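PDB 2OF3: ZYG-9 from Caenorhabditis elegans, which organizes microtubules and spindle poles during mitosis and meiosis in the one-cell embryo and is needed for default nucleus positioning in oocytes. Local coordinates for residues 204-213 / 238-249. Sequence-based numbering, arbitrary orientation.
Sequences KSLSVEKTVA and EGDQMWKAAGRM
E209 sits as a knob in a hole formed by M242, A245 and A246, with E238 closing it from the end of helix 221-238, where two short helices near the C-terminal end of the chain, in this all-helical TOG domain, 208-212 and 241-246, cross at -60° with their axes 7.9 Å apart. This is the tight part of the contact. The methyl of A245 presses on the carboxylate carbon, with E209 CD to A245 CB at 3.4 Å, while E209 CB lies over the backbone of A246. E209 bends at chi2 (92°), which swings its carboxylate round to the one that E238 extends from the opposite direction. The two acid groups are nearly coplanar, 17° apart, and E209 OE2 lies 2.5 Å from E238 OE2, so one of them probably carries a proton. K204 may temper the charge from the exposed flank: its NZ makes a long salt bridge to E238 OE1 at 3.5 Å. Replacing E209 with an alanine would probably leave a gap against the A245 methyl and E238 OE2 without its close oxygen neighbour. The same helix, 221-238, also brings C234 against E209, and I200 touches both glutamates. Further along, A213 CB meets A246 CB at 4.1 Å, with M249 CG also against A213 CB. The side bearing K210 is looser and faces solvent. There the lysine's CB rests against the A245 carbonyl, and a water links the helices, donating to K210 O at 2.7 Å and to A246 O at 3.1 Å.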
ATOM      1  N   LYS A 204       9.601  12.164  13.190  1.00 38.04           N
ATOM      2  CA  LYS A 204      10.961  12.224  13.711  1.00 39.44           C
ATOM      3  C   LYS A 204      11.622  10.904  14.172  1.00 39.69           C
ATOM      4  O   LYS A 204      12.857  10.776  14.021  1.00 40.01           O
ATOM      5  CB  LYS A 204      11.063  13.273  14.809  1.00 41.36           C
ATOM      6  CG  LYS A 204      11.076  14.738  14.286  1.00 45.37           C
ATOM      7  CD  LYS A 204      12.064  15.039  13.107  1.00 47.77           C
ATOM      8  CE  LYS A 204      12.641  16.491  13.187  1.00 47.59           C
ATOM      9  NZ  LYS A 204      11.710  17.635  13.663  1.00 48.20           N
ATOM     10  N   SER A 205      10.846   9.942  14.710  1.00 38.27           N
ATOM     11  CA  SER A 205      11.419   8.638  15.162  1.00 37.74           C
ATOM     12  C   SER A 205      11.862   7.748  14.011  1.00 36.51           C
ATOM     13  O   SER A 205      12.564   6.731  14.216  1.00 35.74           O
ATOM     14  CB  SER A 205      10.417   7.844  16.020  1.00 38.14           C
ATOM     15  OG  SER A 205       9.237   7.515  15.281  1.00 40.44           O
ATOM     16  N   LEU A 206      11.475   8.134  12.792  1.00 34.88           N
ATOM     17  CA  LEU A 206      11.682   7.276  11.619  1.00 33.77           C
ATOM     18  C   LEU A 206      12.967   7.542  10.815  1.00 33.06           C
ATOM     19  O   LEU A 206      13.345   6.732   9.947  1.00 32.94           O
ATOM     20  CB  LEU A 206      10.439   7.307  10.713  1.00 33.46           C
ATOM     21  CG  LEU A 206       9.147   6.859  11.439  1.00 32.77           C
ATOM     22  CD1 LEU A 206       8.023   6.852  10.438  1.00 30.31           C
ATOM     23  CD2 LEU A 206       9.359   5.456  12.073  1.00 30.40           C
ATOM     24  N   SER A 207      13.671   8.628  11.111  1.00 31.38           N
ATOM     25  CA  SER A 207      14.944   8.849  10.416  1.00 30.76           C
ATOM     26  C   SER A 207      14.706   8.976   8.872  1.00 29.10           C
ATOM     27  O   SER A 207      15.436   8.389   8.068  1.00 27.85           O
ATOM     28  CB  SER A 207      15.941   7.710  10.687  1.00 31.34           C
ATOM     29  OG  SER A 207      16.489   7.810  11.999  1.00 35.57           O
ATOM     30  N   VAL A 208      13.683   9.738   8.511  1.00 27.25           N
ATOM     31  CA  VAL A 208      13.369   9.977   7.131  1.00 28.22           C
ATOM     32  C   VAL A 208      14.541  10.664   6.410  1.00 27.99           C
ATOM     33  O   VAL A 208      14.976  10.175   5.373  1.00 28.72           O
ATOM     34  CB  VAL A 208      12.104  10.840   6.992  1.00 27.64           C
ATOM     35  CG1 VAL A 208      11.898  11.257   5.534  1.00 26.65           C
ATOM     36  CG2 VAL A 208      10.873  10.078   7.543  1.00 27.35           C
ATOM     37  N   GLU A 209      15.062  11.760   6.954  1.00 28.65           N
ATOM     38  CA  GLU A 209      16.144  12.519   6.271  1.00 29.33           C
ATOM     39  C   GLU A 209      17.322  11.645   5.965  1.00 29.25           C
ATOM     40  O   GLU A 209      17.787  11.623   4.829  1.00 29.67           O
ATOM     41  CB  GLU A 209      16.590  13.759   7.044  1.00 29.68           C
ATOM     42  CG  GLU A 209      15.479  14.687   7.463  1.00 29.95           C
ATOM     43  CD  GLU A 209      14.920  14.373   8.881  1.00 31.82           C
ATOM     44  OE1 GLU A 209      14.890  13.197   9.324  1.00 33.90           O
ATOM     45  OE2 GLU A 209      14.490  15.330   9.549  1.00 32.01           O
ATOM     46  N   LYS A 210      17.756  10.851   6.933  1.00 28.77           N
ATOM     47  CA  LYS A 210      18.918  10.011   6.759  1.00 30.15           C
ATOM     48  C   LYS A 210      18.704   8.830   5.823  1.00 28.96           C
ATOM     49  O   LYS A 210      19.640   8.403   5.127  1.00 27.92           O
ATOM     50  CB  LYS A 210      19.401   9.487   8.145  1.00 30.93           C
ATOM     51  CG  LYS A 210      20.535   8.464   8.055  1.00 31.79           C
ATOM     52  CD  LYS A 210      21.246   8.241   9.422  1.00 35.05           C
ATOM     53  CE  LYS A 210      22.734   7.746   9.233  1.00 41.56           C
ATOM     54  NZ  LYS A 210      23.776   8.879   8.966  1.00 47.47           N
ATOM     55  N   THR A 211      17.490   8.261   5.838  1.00 27.42           N
ATOM     56  CA  THR A 211      17.177   7.148   4.977  1.00 26.48           C
ATOM     57  C   THR A 211      17.036   7.610   3.521  1.00 25.57           C
ATOM     58  O   THR A 211      17.395   6.877   2.581  1.00 25.45           O
ATOM     59  CB  THR A 211      15.842   6.478   5.417  1.00 27.23           C
ATOM     60  OG1 THR A 211      15.884   6.251   6.839  1.00 30.02           O
ATOM     61  CG2 THR A 211      15.654   5.163   4.732  1.00 24.78           C
ATOM     62  N   VAL A 212      16.498   8.813   3.357  1.00 25.03           N
ATOM     63  CA  VAL A 212      16.171   9.317   2.024  1.00 24.94           C
ATOM     64  C   VAL A 212      17.429   9.920   1.343  1.00 25.91           C
ATOM     65  O   VAL A 212      17.630   9.762   0.134  1.00 25.70           O
ATOM     66  CB  VAL A 212      14.967  10.299   2.068  1.00 24.00           C
ATOM     67  CG1 VAL A 212      14.836  11.100   0.740  1.00 23.90           C
ATOM     68  CG2 VAL A 212      13.637   9.537   2.374  1.00 21.37           C
ATOM     69  N   ALA A 213      18.261  10.617   2.124  1.00 26.87           N
ATOM     70  CA  ALA A 213      19.456  11.302   1.589  1.00 27.61           C
ATOM     71  C   ALA A 213      20.305  10.505   0.568  1.00 27.75           C
ATOM     72  O   ALA A 213      20.684  11.084  -0.439  1.00 28.61           O
ATOM     73  CB  ALA A 213      20.361  11.891   2.735  1.00 27.58           C
ATOM     74  N   GLU A 238      12.096  22.426   9.250  1.00 39.29           N
ATOM     75  CA  GLU A 238      13.070  22.326  10.307  1.00 38.42           C
ATOM     76  C   GLU A 238      14.405  22.998   9.936  1.00 38.71           C
ATOM     77  O   GLU A 238      15.387  22.851  10.682  1.00 38.56           O
ATOM     78  CB  GLU A 238      13.267  20.846  10.667  1.00 37.84           C
ATOM     79  CG  GLU A 238      13.946  20.036   9.573  1.00 37.75           C
ATOM     80  CD  GLU A 238      14.175  18.592   9.943  1.00 39.55           C
ATOM     81  OE1 GLU A 238      14.107  18.284  11.144  1.00 40.41           O
ATOM     82  OE2 GLU A 238      14.427  17.736   9.033  1.00 39.05           O
ATOM     83  N   GLY A 239      14.455  23.725   8.805  1.00 38.70           N
ATOM     84  CA  GLY A 239      15.723  24.351   8.332  1.00 38.67           C
ATOM     85  C   GLY A 239      16.951  23.461   8.458  1.00 39.00           C
ATOM     86  O   GLY A 239      16.884  22.271   8.157  1.00 38.85           O
ATOM     87  N   ASP A 240      18.070  24.020   8.932  1.00 39.58           N
ATOM     88  CA  ASP A 240      19.386  23.324   9.007  1.00 40.99           C
ATOM     89  C   ASP A 240      19.465  22.055   9.824  1.00 40.04           C
ATOM     90  O   ASP A 240      20.472  21.332   9.728  1.00 40.31           O
ATOM     91  CB  ASP A 240      20.480  24.233   9.604  1.00 42.52           C
ATOM     92  CG  ASP A 240      20.908  25.379   8.685  1.00 48.46           C
ATOM     93  OD1 ASP A 240      20.591  25.409   7.445  1.00 51.26           O
ATOM     94  OD2 ASP A 240      21.601  26.274   9.249  1.00 55.04           O
ATOM     95  N   GLN A 241      18.467  21.814  10.684  1.00 39.58           N
ATOM     96  CA  GLN A 241      18.269  20.503  11.308  1.00 39.14           C
ATOM     97  C   GLN A 241      18.149  19.410  10.245  1.00 37.35           C
ATOM     98  O   GLN A 241      18.624  18.304  10.457  1.00 37.24           O
ATOM     99  CB  GLN A 241      16.984  20.484  12.130  1.00 40.49           C
ATOM    100  CG  GLN A 241      17.096  21.104  13.531  1.00 46.23           C
ATOM    101  CD  GLN A 241      18.207  20.453  14.363  1.00 53.46           C
ATOM    102  OE1 GLN A 241      18.303  19.212  14.437  1.00 56.19           O
ATOM    103  NE2 GLN A 241      19.071  21.288  14.971  1.00 54.40           N
ATOM    104  N   MET A 242      17.516  19.719   9.101  1.00 35.07           N
ATOM    105  CA  MET A 242      17.476  18.757   7.967  1.00 34.28           C
ATOM    106  C   MET A 242      18.861  18.216   7.713  1.00 33.85           C
ATOM    107  O   MET A 242      19.045  16.985   7.661  1.00 33.80           O
ATOM    108  CB  MET A 242      16.897  19.361   6.675  1.00 32.67           C
ATOM    109  CG  MET A 242      16.931  18.362   5.439  1.00 32.85           C
ATOM    110  SD  MET A 242      18.455  18.292   4.491  1.00 21.58           S
ATOM    111  CE  MET A 242      19.028  16.722   4.674  1.00 31.99           C
ATOM    112  N   TRP A 243      19.841  19.127   7.575  1.00 34.30           N
ATOM    113  CA  TRP A 243      21.233  18.731   7.284  1.00 34.34           C
ATOM    114  C   TRP A 243      21.820  17.883   8.408  1.00 35.11           C
ATOM    115  O   TRP A 243      22.529  16.907   8.138  1.00 34.05           O
ATOM    116  CB  TRP A 243      22.150  19.946   7.003  1.00 34.31           C
ATOM    117  CG  TRP A 243      21.729  20.899   5.917  1.00 33.83           C
ATOM    118  CD1 TRP A 243      21.309  22.191   6.082  1.00 34.21           C
ATOM    119  CD2 TRP A 243      21.687  20.645   4.505  1.00 34.35           C
ATOM    120  NE1 TRP A 243      21.013  22.750   4.871  1.00 34.07           N
ATOM    121  CE2 TRP A 243      21.234  21.826   3.883  1.00 34.83           C
ATOM    122  CE3 TRP A 243      21.950  19.515   3.706  1.00 35.07           C
ATOM    123  CZ2 TRP A 243      21.048  21.925   2.491  1.00 35.44           C
ATOM    124  CZ3 TRP A 243      21.767  19.609   2.315  1.00 34.36           C
ATOM    125  CH2 TRP A 243      21.328  20.813   1.722  1.00 33.50           C
ATOM    126  N   LYS A 244      21.527  18.229   9.665  1.00 37.26           N
ATOM    127  CA  LYS A 244      22.066  17.422  10.798  1.00 39.26           C
ATOM    128  C   LYS A 244      21.529  15.982  10.779  1.00 38.57           C
ATOM    129  O   LYS A 244      22.300  15.020  10.791  1.00 38.50           O
ATOM    130  CB  LYS A 244      21.774  18.091  12.139  1.00 39.87           C
ATOM    131  CG  LYS A 244      22.210  17.239  13.356  1.00 43.04           C
ATOM    132  CD  LYS A 244      22.542  18.097  14.635  1.00 44.36           C
ATOM    133  CE  LYS A 244      22.653  17.204  15.926  1.00 48.90           C
ATOM    134  NZ  LYS A 244      21.300  16.932  16.626  1.00 53.20           N
ATOM    135  N   ALA A 245      20.190  15.856  10.687  1.00 38.52           N
ATOM    136  CA  ALA A 245      19.463  14.576  10.509  1.00 37.31           C
ATOM    137  C   ALA A 245      19.932  13.747   9.285  1.00 37.16           C
ATOM    138  O   ALA A 245      20.110  12.526   9.362  1.00 36.67           O
ATOM    139  CB  ALA A 245      17.941  14.884  10.445  1.00 36.18           C
ATOM    140  N   ALA A 246      20.136  14.394   8.140  1.00 37.73           N
ATOM    141  CA  ALA A 246      20.578  13.677   6.949  1.00 39.32           C
ATOM    142  C   ALA A 246      21.954  13.024   7.081  1.00 40.78           C
ATOM    143  O   ALA A 246      22.233  11.992   6.438  1.00 41.05           O
ATOM    144  CB  ALA A 246      20.586  14.621   5.767  1.00 39.14           C
ATOM    145  N   GLY A 247      22.839  13.644   7.867  1.00 42.82           N
ATOM    146  CA  GLY A 247      24.233  13.169   7.978  1.00 44.12           C
ATOM    147  C   GLY A 247      25.047  13.489   6.736  1.00 45.17           C
ATOM    148  O   GLY A 247      24.627  14.306   5.908  1.00 45.03           O
ATOM    149  N   ARG A 248      26.200  12.828   6.603  1.00 46.74           N
ATOM    150  CA  ARG A 248      27.197  13.117   5.539  1.00 47.42           C
ATOM    151  C   ARG A 248      26.640  12.789   4.182  1.00 45.13           C
ATOM    152  O   ARG A 248      26.167  11.683   3.991  1.00 45.50           O
ATOM    153  CB  ARG A 248      28.475  12.269   5.740  1.00 47.62           C
ATOM    154  CG  ARG A 248      29.630  12.526   4.691  1.00 49.46           C
ATOM    155  CD  ARG A 248      31.058  12.300   5.309  1.00 52.22           C
ATOM    156  NE  ARG A 248      30.980  11.342   6.433  1.00 63.44           N
ATOM    157  CZ  ARG A 248      30.897  11.677   7.731  1.00 66.73           C
ATOM    158  NH1 ARG A 248      30.919  12.965   8.110  1.00 67.22           N
ATOM    159  NH2 ARG A 248      30.797  10.715   8.658  1.00 68.01           N
ATOM    160  N   MET A 249      26.698  13.745   3.253  1.00 43.26           N
ATOM    161  CA  MET A 249      26.210  13.537   1.878  1.00 39.93           C
ATOM    162  C   MET A 249      27.367  13.812   0.955  1.00 41.29           C
ATOM    163  O   MET A 249      28.208  14.645   1.274  1.00 41.40           O
ATOM    164  CB  MET A 249      25.062  14.509   1.531  1.00 39.93           C
ATOM    165  CG  MET A 249      23.736  14.305   2.306  1.00 37.59           C
ATOM    166  SD  MET A 249      22.519  15.453   1.736  1.00 32.00           S
ATOM    167  CE  MET A 249      22.067  16.144   3.216  1.00 38.42           C
TER
HETATM  168  O   HOH W   1      22.164   9.251   5.036  1.00 54.37           O